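Local coordinates for superoxide dismutase (Clostridium difficile, PDB 4JZG), which probably converts superoxide into hydrogen peroxide and molecular oxygen, protecting the cell from toxic radicals, at a site that holds one metal ion, at residues I164-W169 / N182-N187; A82-F87 / S131-L136; E59-L64 / S154-N159. One frame throughout, in Å; residues are numbered along the deposited sequence.

Interaction 1 of 3, residues I164-W169 / N182-N187; sequences IGLDVW and NEYIDN. With MN (manganese (II) ion), chain B.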
loop_
_atom_site.group_PDB
_atom_site.type_symbol
_atom_site.label_atom_id
_atom_site.label_comp_id
_atom_site.label_asym_id
_atom_site.label_seq_id
_atom_site.Cartn_x
_atom_site.Cartn_y
_atom_site.Cartn_z
ATOM N N ILE A 164 -2.009 20.246 -6.092
ATOM C CA ILE A 164 -1.640 19.675 -4.787
ATOM C C ILE A 164 -1.812 18.143 -4.832
ATOM O O ILE A 164 -2.486 17.609 -5.716
ATOM C CB ILE A 164 -2.488 20.242 -3.613
ATOM C CG1 ILE A 164 -3.889 19.629 -3.605
ATOM C CG2 ILE A 164 -2.552 21.766 -3.663
ATOM C CD1 ILE A 164 -4.746 20.067 -2.398
ATOM N N GLY A 165 -1.200 17.437 -3.887
ATOM C CA GLY A 165 -1.327 15.993 -3.815
ATOM C C GLY A 165 -1.063 15.502 -2.404
ATOM O O GLY A 165 -0.227 16.064 -1.702
ATOM N N LEU A 166 -1.765 14.452 -1.988
ATOM C CA LEU A 166 -1.608 13.902 -0.645
ATOM C C LEU A 166 -1.173 12.433 -0.705
ATOM O O LEU A 166 -1.844 11.611 -1.323
ATOM C CB LEU A 166 -2.934 14.011 0.108
ATOM C CG LEU A 166 -2.993 13.412 1.514
ATOM C CD1 LEU A 166 -1.941 14.051 2.423
ATOM C CD2 LEU A 166 -4.383 13.581 2.103
ATOM N N ASP A 167 -0.041 12.124 -0.074
ATOM C CA ASP A 167 0.446 10.759 0.105
ATOM C C ASP A 167 -0.477 10.015 1.086
ATOM O O ASP A 167 -0.598 10.419 2.240
ATOM C CB ASP A 167 1.882 10.821 0.658
ATOM C CG ASP A 167 2.608 9.491 0.597
ATOM O OD1 ASP A 167 1.966 8.482 0.258
ATOM O OD2 ASP A 167 3.834 9.439 0.885
ATOM N N VAL A 168 -1.163 8.963 0.632
ATOM C CA VAL A 168 -1.906 8.101 1.562
ATOM C C VAL A 168 -1.322 6.683 1.682
ATOM O O VAL A 168 -2.004 5.761 2.117
ATOM C CB VAL A 168 -3.441 8.049 1.291
ATOM C CG1 VAL A 168 -4.088 9.417 1.535
ATOM C CG2 VAL A 168 -3.731 7.576 -0.107
ATOM N N TRP A 169 -0.061 6.502 1.305
ATOM C CA TRP A 169 0.642 5.310 1.755
ATOM C C TRP A 169 0.588 5.322 3.285
ATOM O O TRP A 169 0.652 6.385 3.911
ATOM C CB TRP A 169 2.098 5.316 1.313
ATOM C CG TRP A 169 2.345 4.972 -0.131
ATOM C CD1 TRP A 169 1.831 5.605 -1.234
ATOM C CD2 TRP A 169 3.227 3.951 -0.628
ATOM N NE1 TRP A 169 2.330 5.027 -2.383
ATOM C CE2 TRP A 169 3.187 4.013 -2.038
ATOM C CE3 TRP A 169 4.043 2.990 -0.017
ATOM C CZ2 TRP A 169 3.924 3.150 -2.844
ATOM C CZ3 TRP A 169 4.774 2.131 -0.817
ATOM C CH2 TRP A 169 4.713 2.222 -2.221
ATOM N N ASN A 182 -8.731 9.152 7.946
ATOM C CA ASN A 182 -9.607 10.320 7.899
ATOM C C ASN A 182 -9.098 11.508 8.730
ATOM O O ASN A 182 -9.225 12.664 8.309
ATOM C CB ASN A 182 -11.032 9.949 8.326
ATOM C CG ASN A 182 -11.115 9.514 9.795
ATOM O OD1 ASN A 182 -10.303 8.715 10.281
ATOM N ND2 ASN A 182 -12.097 10.053 10.506
ATOM N N GLU A 183 -8.531 11.227 9.901
ATOM C CA GLU A 183 -7.995 12.283 10.759
ATOM C C GLU A 183 -6.748 12.861 10.132
ATOM O O GLU A 183 -6.527 14.066 10.175
ATOM C CB GLU A 183 -7.653 11.758 12.160
ATOM C CG GLU A 183 -8.854 11.301 12.940
ATOM C CD GLU A 183 -8.503 10.729 14.308
ATOM O OE1 GLU A 183 -7.304 10.721 14.689
ATOM O OE2 GLU A 183 -9.447 10.286 15.000
ATOM N N TYR A 184 -5.926 11.989 9.562
ATOM C CA TYR A 184 -4.736 12.427 8.828
ATOM C C TYR A 184 -5.109 13.388 7.703
ATOM O O TYR A 184 -4.537 14.471 7.565
ATOM C CB TYR A 184 -4.005 11.208 8.255
ATOM C CG TYR A 184 -2.918 11.503 7.235
ATOM C CD1 TYR A 184 -1.807 12.283 7.561
ATOM C CD2 TYR A 184 -2.980 10.959 5.950
ATOM C CE1 TYR A 184 -0.795 12.527 6.623
ATOM C CE2 TYR A 184 -1.976 11.190 5.018
ATOM C CZ TYR A 184 -0.899 11.972 5.353
ATOM O OH TYR A 184 0.084 12.187 4.424
ATOM N N ILE A 185 -6.085 12.977 6.906
ATOM C CA ILE A 185 -6.485 13.743 5.739
ATOM C C ILE A 185 -7.031 15.097 6.184
ATOM O O ILE A 185 -6.688 16.146 5.619
ATOM C CB ILE A 185 -7.545 12.976 4.919
ATOM C CG1 ILE A 185 -6.942 11.679 4.352
ATOM C CG2 ILE A 185 -8.115 13.862 3.814
ATOM C CD1 ILE A 185 -7.996 10.667 3.834
ATOM N N ASP A 186 -7.864 15.076 7.216
ATOM C CA ASP A 186 -8.469 16.303 7.695
ATOM C C ASP A 186 -7.425 17.281 8.234
ATOM O O ASP A 186 -7.481 18.472 7.942
ATOM C CB ASP A 186 -9.514 16.018 8.768
ATOM C CG ASP A 186 -10.262 17.272 9.174
ATOM O OD1 ASP A 186 -10.954 17.858 8.303
ATOM O OD2 ASP A 186 -10.133 17.692 10.347
ATOM N N ASN A 187 -6.478 16.777 9.019
ATOM C CA ASN A 187 -5.424 17.614 9.583
ATOM C C ASN A 187 -4.478 18.211 8.552
ATOM O O ASN A 187 -3.894 19.272 8.773
ATOM C CB ASN A 187 -4.598 16.817 10.593
ATOM C CG ASN A 187 -5.162 16.906 11.999
ATOM O OD1 ASN A 187 -6.316 17.277 12.190
ATOM N ND2 ASN A 187 -4.349 16.570 12.990
HETATM MN MN MN B . 5.512 8.413 0.894
HETATM O O HOH W 1 4.327 7.274 -0.791
#

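Interaction 2 of 3, residues A82-F87 / S131-L136; sequences AYNHKF and SGWAWL. With MN (manganese (II) ion), chain B.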
loop_
_atom_site.group_PDB
_atom_site.type_symbol
_atom_site.label_atom_id
_atom_site.label_comp_id
_atom_site.label_asym_id
_atom_site.label_seq_id
_atom_site.Cartn_x
_atom_site.Cartn_y
_atom_site.Cartn_z
ATOM N N ALA A 82 10.407 9.361 -6.484
ATOM C CA ALA A 82 11.292 10.516 -6.344
ATOM C C ALA A 82 10.556 11.806 -6.680
ATOM O O ALA A 82 10.682 12.811 -5.970
ATOM C CB ALA A 82 12.540 10.362 -7.211
ATOM N N TYR A 83 9.776 11.771 -7.756
ATOM C CA TYR A 83 8.998 12.935 -8.165
ATOM C C TYR A 83 7.890 13.259 -7.166
ATOM O O TYR A 83 7.739 14.407 -6.748
ATOM C CB TYR A 83 8.388 12.741 -9.562
ATOM C CG TYR A 83 7.616 13.956 -10.005
ATOM C CD1 TYR A 83 8.258 15.003 -10.653
ATOM C CD2 TYR A 83 6.253 14.081 -9.743
ATOM C CE1 TYR A 83 7.567 16.138 -11.048
ATOM C CE2 TYR A 83 5.550 15.215 -10.129
ATOM C CZ TYR A 83 6.216 16.241 -10.782
ATOM O OH TYR A 83 5.542 17.381 -11.177
ATOM N N ASN A 84 7.106 12.249 -6.797
ATOM C CA ASN A 84 5.967 12.456 -5.897
ATOM C C ASN A 84 6.360 13.025 -4.531
ATOM O O ASN A 84 5.690 13.903 -3.996
ATOM C CB ASN A 84 5.170 11.154 -5.727
ATOM C CG ASN A 84 4.522 10.703 -7.025
ATOM O OD1 ASN A 84 4.401 11.489 -7.964
ATOM N ND2 ASN A 84 4.102 9.444 -7.084
ATOM N N HIS A 85 7.454 12.526 -3.974
ATOM C CA HIS A 85 7.881 12.976 -2.660
ATOM C C HIS A 85 8.508 14.373 -2.700
ATOM O O HIS A 85 8.235 15.199 -1.823
ATOM C CB HIS A 85 8.806 11.939 -2.003
ATOM C CG HIS A 85 8.077 10.733 -1.501
ATOM N ND1 HIS A 85 7.803 9.641 -2.299
ATOM C CD2 HIS A 85 7.520 10.464 -0.295
ATOM C CE1 HIS A 85 7.127 8.745 -1.599
ATOM N NE2 HIS A 85 6.956 9.213 -0.375
ATOM N N LYS A 86 9.336 14.656 -3.701
ATOM C CA LYS A 86 9.826 16.023 -3.836
ATOM C C LYS A 86 8.627 16.971 -3.882
ATOM O O LYS A 86 8.605 18.009 -3.203
ATOM C CB LYS A 86 10.692 16.222 -5.084
ATOM C CG LYS A 86 11.135 17.681 -5.258
ATOM C CD LYS A 86 11.610 17.989 -6.678
ATOM C CE LYS A 86 12.820 17.141 -7.048
ATOM N NZ LYS A 86 13.210 17.252 -8.492
ATOM N N PHE A 87 7.624 16.596 -4.673
ATOM C CA PHE A 87 6.428 17.409 -4.832
ATOM C C PHE A 87 5.677 17.556 -3.515
ATOM O O PHE A 87 5.207 18.638 -3.171
ATOM C CB PHE A 87 5.500 16.769 -5.863
ATOM C CG PHE A 87 4.237 17.545 -6.105
ATOM C CD1 PHE A 87 4.127 18.400 -7.201
ATOM C CD2 PHE A 87 3.163 17.438 -5.228
ATOM C CE1 PHE A 87 2.965 19.120 -7.421
ATOM C CE2 PHE A 87 1.995 18.154 -5.441
ATOM C CZ PHE A 87 1.894 18.996 -6.538
ATOM N N SER A 131 -1.961 1.310 -1.385
ATOM C CA SER A 131 -1.075 2.471 -1.378
ATOM C C SER A 131 -1.383 3.389 -2.554
ATOM O O SER A 131 -1.703 2.915 -3.648
ATOM C CB SER A 131 0.376 2.026 -1.467
ATOM O OG SER A 131 0.657 1.046 -0.486
ATOM N N GLY A 132 -1.263 4.699 -2.347
ATOM C CA GLY A 132 -1.534 5.620 -3.430
ATOM C C GLY A 132 -1.554 7.088 -3.053
ATOM O O GLY A 132 -1.090 7.470 -1.983
ATOM N N TRP A 133 -2.109 7.909 -3.939
ATOM C CA TRP A 133 -2.057 9.358 -3.809
ATOM C C TRP A 133 -3.391 9.927 -4.255
ATOM O O TRP A 133 -4.032 9.377 -5.160
ATOM C CB TRP A 133 -0.960 9.934 -4.712
ATOM C CG TRP A 133 0.456 9.585 -4.298
ATOM C CD1 TRP A 133 1.103 8.401 -4.508
ATOM C CD2 TRP A 133 1.397 10.440 -3.621
ATOM N NE1 TRP A 133 2.387 8.461 -4.004
ATOM C CE2 TRP A 133 2.587 9.696 -3.442
ATOM C CE3 TRP A 133 1.345 11.754 -3.142
ATOM C CZ2 TRP A 133 3.715 10.223 -2.803
ATOM C CZ3 TRP A 133 2.477 12.280 -2.508
ATOM C CH2 TRP A 133 3.643 11.513 -2.352
ATOM N N ALA A 134 -3.814 11.015 -3.619
ATOM C CA ALA A 134 -4.922 11.822 -4.138
ATOM C C ALA A 134 -4.361 13.127 -4.693
ATOM O O ALA A 134 -3.439 13.716 -4.108
ATOM C CB ALA A 134 -5.929 12.108 -3.058
ATOM N N TRP A 135 -4.909 13.580 -5.816
ATOM C CA TRP A 135 -4.360 14.742 -6.514
ATOM C C TRP A 135 -5.410 15.750 -6.937
ATOM O O TRP A 135 -6.482 15.376 -7.411
ATOM C CB TRP A 135 -3.660 14.311 -7.802
ATOM C CG TRP A 135 -2.624 13.269 -7.651
ATOM C CD1 TRP A 135 -2.788 11.925 -7.820
ATOM C CD2 TRP A 135 -1.239 13.472 -7.330
ATOM N NE1 TRP A 135 -1.590 11.279 -7.630
ATOM C CE2 TRP A 135 -0.623 12.204 -7.322
ATOM C CE3 TRP A 135 -0.462 14.603 -7.049
ATOM C CZ2 TRP A 135 0.735 12.028 -7.030
ATOM C CZ3 TRP A 135 0.896 14.431 -6.765
ATOM C CH2 TRP A 135 1.479 13.153 -6.758
ATOM N N LEU A 136 -5.080 17.031 -6.808
ATOM C CA LEU A 136 -5.791 18.062 -7.560
ATOM C C LEU A 136 -4.961 18.303 -8.812
ATOM O O LEU A 136 -3.779 18.656 -8.715
ATOM C CB LEU A 136 -5.908 19.345 -6.752
ATOM C CG LEU A 136 -6.525 20.552 -7.456
ATOM C CD1 LEU A 136 -7.996 20.305 -7.743
ATOM C CD2 LEU A 136 -6.337 21.810 -6.614
HETATM MN MN MN B . 5.512 8.413 0.894
HETATM O O HOH W 1 4.327 7.274 -0.791
#

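Interaction 3 of 3, residues E59-L64 / S154-N159; sequences ELLQNL and SPVSKN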
loop_
_atom_site.group_PDB
_atom_site.type_symbol
_atom_site.label_atom_id
_atom_site.label_comp_id
_atom_site.label_asym_id
_atom_site.label_seq_id
_atom_site.Cartn_x
_atom_site.Cartn_y
_atom_site.Cartn_z
ATOM N N GLU A 59 10.400 13.998 -17.694
ATOM C CA GLU A 59 10.623 13.332 -18.968
ATOM C C GLU A 59 10.605 11.816 -18.806
ATOM O O GLU A 59 10.015 11.113 -19.624
ATOM C CB GLU A 59 11.931 13.799 -19.616
ATOM C CG GLU A 59 11.800 15.166 -20.262
ATOM C CD GLU A 59 13.129 15.741 -20.756
ATOM O OE1 GLU A 59 14.176 15.586 -20.075
ATOM O OE2 GLU A 59 13.116 16.369 -21.834
ATOM N N LEU A 60 11.252 11.307 -17.762
ATOM C CA LEU A 60 11.204 9.871 -17.503
ATOM C C LEU A 60 9.751 9.407 -17.372
ATOM O O LEU A 60 9.341 8.429 -17.999
ATOM C CB LEU A 60 11.984 9.525 -16.242
ATOM C CG LEU A 60 13.499 9.690 -16.302
ATOM C CD1 LEU A 60 14.079 9.523 -14.905
ATOM C CD2 LEU A 60 14.100 8.670 -17.262
ATOM N N LEU A 61 8.972 10.134 -16.574
ATOM C CA LEU A 61 7.581 9.778 -16.309
ATOM C C LEU A 61 6.653 9.942 -17.511
ATOM O O LEU A 61 5.600 9.294 -17.583
ATOM C CB LEU A 61 7.043 10.603 -15.128
ATOM C CG LEU A 61 7.693 10.369 -13.761
ATOM C CD1 LEU A 61 7.109 11.316 -12.737
ATOM C CD2 LEU A 61 7.500 8.921 -13.316
ATOM N N GLN A 62 7.022 10.817 -18.446
ATOM C CA GLN A 62 6.193 11.037 -19.631
ATOM C C GLN A 62 6.524 10.038 -20.733
ATOM O O GLN A 62 5.847 9.977 -21.770
ATOM C CB GLN A 62 6.392 12.456 -20.164
ATOM C CG GLN A 62 5.657 13.532 -19.386
ATOM C CD GLN A 62 6.205 14.924 -19.671
ATOM O OE1 GLN A 62 7.335 15.085 -20.146
ATOM N NE2 GLN A 62 5.408 15.936 -19.373
ATOM N N ASN A 63 7.568 9.253 -20.510
ATOM C CA ASN A 63 8.039 8.341 -21.536
ATOM C C ASN A 63 8.263 6.914 -21.043
ATOM O O ASN A 63 9.128 6.209 -21.554
ATOM C CB ASN A 63 9.312 8.912 -22.170
ATOM C CG ASN A 63 9.022 10.155 -23.003
ATOM O OD1 ASN A 63 8.584 10.049 -24.153
ATOM N ND2 ASN A 63 9.218 11.337 -22.411
ATOM N N LEU A 64 7.472 6.489 -20.059
ATOM C CA LEU A 64 7.666 5.173 -19.453
ATOM C C LEU A 64 7.477 4.064 -20.474
ATOM O O LEU A 64 8.149 3.040 -20.415
ATOM C CB LEU A 64 6.704 4.961 -18.280
ATOM C CG LEU A 64 6.877 5.928 -17.104
ATOM C CD1 LEU A 64 5.716 5.804 -16.135
ATOM C CD2 LEU A 64 8.218 5.726 -16.405
ATOM N N SER A 154 1.937 8.552 -11.318
ATOM C CA SER A 154 1.788 10.005 -11.308
ATOM C C SER A 154 0.871 10.516 -12.419
ATOM O O SER A 154 0.869 9.973 -13.526
ATOM C CB SER A 154 3.160 10.662 -11.450
ATOM O OG SER A 154 3.009 12.034 -11.754
ATOM N N PRO A 155 0.086 11.568 -12.126
ATOM C CA PRO A 155 -0.786 12.202 -13.127
ATOM C C PRO A 155 0.048 12.694 -14.313
ATOM O O PRO A 155 -0.437 12.785 -15.439
ATOM C CB PRO A 155 -1.367 13.410 -12.379
ATOM C CG PRO A 155 -1.194 13.113 -10.942
ATOM C CD PRO A 155 0.026 12.246 -10.821
ATOM N N VAL A 156 1.305 13.007 -14.040
ATOM C CA VAL A 156 2.219 13.495 -15.053
ATOM C C VAL A 156 2.290 12.546 -16.248
ATOM O O VAL A 156 2.401 12.986 -17.390
ATOM C CB VAL A 156 3.615 13.714 -14.445
ATOM C CG1 VAL A 156 4.676 13.759 -15.517
ATOM C CG2 VAL A 156 3.620 14.986 -13.634
ATOM N N SER A 157 2.205 11.243 -15.985
ATOM C CA SER A 157 2.276 10.241 -17.048
ATOM C C SER A 157 0.992 10.207 -17.879
ATOM O O SER A 157 0.911 9.519 -18.896
ATOM C CB SER A 157 2.557 8.860 -16.462
ATOM O OG SER A 157 3.731 8.876 -15.656
ATOM N N LYS A 158 -0.018 10.939 -17.430
ATOM C CA LYS A 158 -1.261 11.057 -18.178
ATOM C C LYS A 158 -1.443 12.486 -18.667
ATOM O O LYS A 158 -2.560 12.911 -18.951
ATOM C CB LYS A 158 -2.449 10.648 -17.312
ATOM C CG LYS A 158 -2.491 9.169 -17.015
ATOM C CD LYS A 158 -3.672 8.831 -16.134
ATOM C CE LYS A 158 -3.909 7.325 -16.087
ATOM N NZ LYS A 158 -5.023 7.006 -15.138
ATOM N N ASN A 159 -0.339 13.221 -18.743
ATOM C CA ASN A 159 -0.352 14.621 -19.176
ATOM C C ASN A 159 -1.275 15.535 -18.370
ATOM O O ASN A 159 -1.787 16.535 -18.880
ATOM C CB ASN A 159 -0.643 14.718 -20.677
ATOM C CG ASN A 159 0.341 13.903 -21.500
ATOM O OD1 ASN A 159 -0.054 13.023 -22.276
ATOM N ND2 ASN A 159 1.635 14.163 -21.304
HETATM O O HOH W 2 3.039 9.190 -21.448
HETATM O O HOH W 3 2.912 15.416 -18.542
#

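Interaction 1 of 3, residues I164-W169 / N182-N187
Y184 on helix 181-188 meets D167 at the end of strand 161-167, behind the metal site in the C-terminal domain of the iron/manganese superoxide dismutase fold. D167 binds the manganese through one carboxylate oxygen, OD2, at 2.0 Å. H30, H85 and H171 supply the other protein ligands, and water 1 is the fifth. The second oxygen, OD1, accepts a hydrogen bond from the backbone N of W169 at 3.0 Å, closing an Asx turn. This N-H comes from above the carboxylate, 37° out of its plane, and water 1 adds a weak bond to the same oxygen, so both carboxylate oxygens are engaged.

The next layer grips the backbone of the ligand. The Y184 ring points away from its own backbone N (chi1 168°), which carries OH to D167 O, a 2.9 Å bond in the carbonyl plane with a C=O...donor angle of 153°. The carbonyl oxygen in turn sits in the plane of the phenol ring, off its edge. The L166 and Y184 side chains run antiparallel, side by side, which brings L166 CD1 obliquely against the ring, 3.7 Å from Y184 CZ. CD2, the other branch of L166, lies across I185 CG1. Farther out, F88 of helix 72-90 touches L166, D167 and Y184, while I185 rests on helix 114-127. At the Y184 ring edge, V168 CG1 makes a looser contact, 4.4 Å from Y184 CE2.

Interaction 2 of 3, residues A82-F87 / S131-L136
W133 turns one face to N84 and its edge to H85, the manganese ligand on helix 72-90. N84 CB sits over the six-membered ring of W133, 3.8 Å from its centroid, a CH-pi contact. The closest approach is 3.4 Å, from N84 CB to W133 CZ2. With CG of N84 beside its backbone N (chi1 -65°), the amide continues past the indole, and the two planes are inclined by 59°. ND2 of N84 and NE1 of W133 both bond to OE1 of Q152, which ties the amide and the indole to one acceptor.

The H85 pair is a nearly perpendicular T-shaped stack, with planes at 84° and W133 CZ2 pointing at a face of the imidazole. H85 has its two nitrogens committed: NE2 binds manganese at 2.1 Å and ND1 bonds to G81 O, which should fix the rotation of the ring.

W135, two residues on, repeats the edge-on approach further toward the C-terminal end of helix 72-90. The two rings form an edge-to-face pair, W135 giving the edge and F87 the face, with centroids 5.8 Å apart. W135 CZ3 comes nearest, 4.1 Å from F87 CD2. W135 CH2 also reaches N84 OD1 at 3.6 Å and covers part of the W133 face. Its NE1 is satisfied by T149 OG1.

The contact thus joins helix 72-90 of the alpha-hairpin domain to strand 132-138, the central strand of the C-terminal sheet. Strands 144-150 and 161-167 flank that strand, and helix 24-46 packs against the helix through Y35 and V39.

Interaction 3 of 3, residues E59-L64 / S154-N159
Q62 lies across V156 of the 3-10 turn 155-157 and its amide goes on to a water, through which two of the flat amides, those of Q62 and N159, meet. Across the two segments these amides engage through their NH2 groups at the edge rather than by stacking. Q62 NE2 donates to water 3 at 2.7 Å, and N159 ND2 gives the same water a longer bond of 3.3 Å. Water 3 in turn donates to V156 O. CD of Q62 stands nearly opposite CA across the CB-CG bond (chi2 163°), which stretches the chain toward this bridge, while Q62 CG itself rests 4.0 Å from V156 CG1. A third amide, that of N63, turns back to its own helix, and its ND2 donates to E59 O, which lies in the amide plane.

The direct bond comes from S157, whose OG donates to L61 O at 2.7 Å. The donor is tilted 34° from the carbonyl plane. Since L61 O lies near the end of helix 57-62, this serine takes up a carbonyl there. Water 2 makes a second backbone bridge, with a bond of 2.9 Å to Q62 O and a weak one to S157 O. L61 CB also packs on V156 CG1 at 4.0 Å, and L64 CD1 approaches S157 OG. S154 OG accepts a hydrogen bond from V156 N, an ST turn at the start of the 3-10 segment.

This partly buried seam joins helix 57-62 of the alpha-hairpin domain to the loop between strands 144-150 and 161-167. Helix 72-90 touches both, with Y83 meeting L61 and V156 and N84 meeting S154, while P155 lies on W135 and V137 of strand 132-138.

Overall arrangement
From the N terminus, interaction 3 opens at 59-64, at the end of a short helix, and interaction 2 opens at 82-87 on the next one. Interaction 2 closes first, at 131-136, so it is nested in the loop that interaction 3 completes at 154-159. Both tie the alpha-hairpin domain to the C-terminal domain, and they are in direct contact. Interaction 1 follows in series, a short loop within the C-terminal domain. It meets interaction 2 through neighbouring strands 161-167 and 132-138 and at the shared manganese and water 1. Interactions 1 and 3 do not touch; their centres are about 23 Å apart.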